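Side-chain contact in EKC/KEOPS complex subunit GON7 (Saccharomyces cerevisiae, PDB 4WXA), which serves as a subunit of the EKC/KEOPS complex that forms threonylcarbamoyladenosine at position 37 of tRNAs, probably supporting the catalytic subunit KAE1: residues Gln73-Gly76 / Leu77-Ile81. Numbering follows the deposited sequence.
Sequences QLTG and LQDDI
The carboxylates of D79 and D80 each turn a face to a backbone carbonyl oxygen one turn earlier. T75 O lies squarely over the D79 group, 3.3 Å from CG, with T75 CG2 farther out on the same face, 4.4 Å from OD2. G76 O covers D80 likewise, 3.2 Å from its CG. In both aspartates CG lies opposite the backbone C (chi1 -70° for D79), which carries the carboxylate back toward the preceding turn. Each carbonyl oxygen is only slightly nearer to the carboxylate carbon than to its two oxygens; with acceptors on both sides, no hydrogen bond joins them. The flat amide of Q78, at the end of an extended chain, is instead held by its polar ends: OE1 accepts from K78 of the PCC1 chain and NE2 donates to D75 of that chain. The same lysine of PCC1 also hydrogen-bonds T75 OG1.

The backbone here is ordinary alpha-helix, part of helix 66-94, with i to i+4 bonds throughout; it packs on PCC1 through L74, L77, Q78 and I81. L77 N donates to Q73 O at 2.9 Å. The bond from D80 N to G76 O is almost straight (173°). D79 N is shared, bonding T75 O at 3.2 Å and, weakly, G76 O. L77 CB rests 3.5 Å from Q73 O.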
ATOM      1  N   GLN D  73      -6.218  -7.315 -12.019  1.00 61.93           N
ATOM      2  CA  GLN D  73      -5.738  -7.994 -10.834  1.00 59.01           C
ATOM      3  C   GLN D  73      -5.235  -6.974  -9.804  1.00 57.56           C
ATOM      4  O   GLN D  73      -5.433  -7.157  -8.587  1.00 59.11           O
ATOM      5  CB  GLN D  73      -4.644  -8.975 -11.165  1.00 59.96           C
ATOM      6  CG  GLN D  73      -5.109 -10.236 -11.835  1.00 65.23           C
ATOM      7  CD  GLN D  73      -3.993 -10.913 -12.606  1.00 70.97           C
ATOM      8  OE1 GLN D  73      -2.959 -10.302 -12.913  1.00 80.41           O
ATOM      9  NE2 GLN D  73      -4.184 -12.178 -12.916  1.00 71.83           N
ATOM     10  N   LEU D  74      -4.586  -5.909 -10.261  1.00 55.73           N
ATOM     11  CA  LEU D  74      -4.080  -4.932  -9.309  1.00 53.35           C
ATOM     12  C   LEU D  74      -5.216  -4.196  -8.680  1.00 53.94           C
ATOM     13  O   LEU D  74      -5.108  -3.751  -7.563  1.00 52.99           O
ATOM     14  CB  LEU D  74      -3.211  -3.893  -9.982  1.00 53.16           C
ATOM     15  CG  LEU D  74      -1.817  -4.321 -10.370  1.00 52.51           C
ATOM     16  CD1 LEU D  74      -1.148  -3.185 -11.140  1.00 55.18           C
ATOM     17  CD2 LEU D  74      -1.046  -4.717  -9.124  1.00 48.53           C
ATOM     18  N   THR D  75      -6.290  -4.010  -9.425  1.00 58.00           N
ATOM     19  CA  THR D  75      -7.450  -3.335  -8.862  1.00 64.71           C
ATOM     20  C   THR D  75      -8.095  -4.183  -7.733  1.00 63.05           C
ATOM     21  O   THR D  75      -8.512  -3.662  -6.716  1.00 63.02           O
ATOM     22  CB  THR D  75      -8.475  -2.988  -9.956  1.00 66.75           C
ATOM     23  OG1 THR D  75      -7.929  -1.956 -10.796  1.00 66.38           O
ATOM     24  CG2 THR D  75      -9.784  -2.488  -9.313  1.00 68.18           C
ATOM     25  N   GLY D  76      -8.120  -5.488  -7.932  1.00 63.50           N
ATOM     26  CA  GLY D  76      -8.615  -6.425  -6.950  1.00 65.70           C
ATOM     27  C   GLY D  76      -7.727  -6.533  -5.735  1.00 67.01           C
ATOM     28  O   GLY D  76      -8.206  -6.707  -4.605  1.00 70.22           O
ATOM     29  N   LEU D  77      -6.426  -6.426  -5.951  1.00 63.77           N
ATOM     30  CA  LEU D  77      -5.495  -6.509  -4.832  1.00 61.32           C
ATOM     31  C   LEU D  77      -5.660  -5.259  -3.947  1.00 57.57           C
ATOM     32  O   LEU D  77      -5.620  -5.319  -2.740  1.00 50.52           O
ATOM     33  CB  LEU D  77      -4.066  -6.632  -5.383  1.00 61.54           C
ATOM     34  CG  LEU D  77      -2.950  -7.245  -4.554  1.00 63.20           C
ATOM     35  CD1 LEU D  77      -3.377  -8.643  -4.099  1.00 64.86           C
ATOM     36  CD2 LEU D  77      -1.660  -7.293  -5.379  1.00 62.62           C
ATOM     37  N   GLN D  78      -5.815  -4.125  -4.603  1.00 57.95           N
ATOM     38  CA  GLN D  78      -5.982  -2.839  -3.977  1.00 56.97           C
ATOM     39  C   GLN D  78      -7.231  -2.806  -3.118  1.00 59.56           C
ATOM     40  O   GLN D  78      -7.278  -2.109  -2.124  1.00 58.06           O
ATOM     41  CB  GLN D  78      -6.126  -1.783  -5.076  1.00 57.26           C
ATOM     42  CG  GLN D  78      -6.292  -0.356  -4.610  1.00 56.40           C
ATOM     43  CD  GLN D  78      -6.399   0.600  -5.772  1.00 56.43           C
ATOM     44  OE1 GLN D  78      -6.986   0.278  -6.790  1.00 61.09           O
ATOM     45  NE2 GLN D  78      -5.829   1.781  -5.629  1.00 58.22           N
ATOM     46  N   ASP D  79      -8.252  -3.533  -3.528  1.00 63.07           N
ATOM     47  CA  ASP D  79      -9.468  -3.577  -2.761  1.00 65.87           C
ATOM     48  C   ASP D  79      -9.255  -4.474  -1.551  1.00 64.47           C
ATOM     49  O   ASP D  79      -9.623  -4.086  -0.426  1.00 68.07           O
ATOM     50  CB  ASP D  79     -10.635  -4.060  -3.635  1.00 72.71           C
ATOM     51  CG  ASP D  79     -11.048  -3.031  -4.696  1.00 73.37           C
ATOM     52  OD1 ASP D  79     -10.538  -1.889  -4.647  1.00 79.31           O
ATOM     53  OD2 ASP D  79     -11.884  -3.351  -5.571  1.00 72.89           O
ATOM     54  N   ASP D  80      -8.647  -5.649  -1.765  1.00 61.94           N
ATOM     55  CA  ASP D  80      -8.271  -6.536  -0.650  1.00 60.81           C
ATOM     56  C   ASP D  80      -7.493  -5.749   0.435  1.00 55.45           C
ATOM     57  O   ASP D  80      -7.829  -5.775   1.612  1.00 60.18           O
ATOM     58  CB  ASP D  80      -7.411  -7.726  -1.099  1.00 61.31           C
ATOM     59  CG  ASP D  80      -8.103  -8.691  -2.033  1.00 67.02           C
ATOM     60  OD1 ASP D  80      -9.363  -8.705  -2.159  1.00 74.47           O
ATOM     61  OD2 ASP D  80      -7.320  -9.475  -2.648  1.00 71.58           O
ATOM     62  N   ILE D  81      -6.463  -5.041   0.038  1.00 51.75           N
ATOM     63  CA  ILE D  81      -5.614  -4.327   0.980  1.00 48.55           C
ATOM     64  C   ILE D  81      -6.463  -3.305   1.731  1.00 52.07           C
ATOM     65  O   ILE D  81      -6.383  -3.202   2.943  1.00 52.19           O
ATOM     66  CB  ILE D  81      -4.451  -3.660   0.248  1.00 45.08           C
ATOM     67  CG1 ILE D  81      -3.446  -4.722  -0.201  1.00 44.61           C
ATOM     68  CG2 ILE D  81      -3.631  -2.716   1.108  1.00 43.66           C
ATOM     69  CD1 ILE D  81      -2.588  -4.318  -1.389  1.00 41.31           C
TER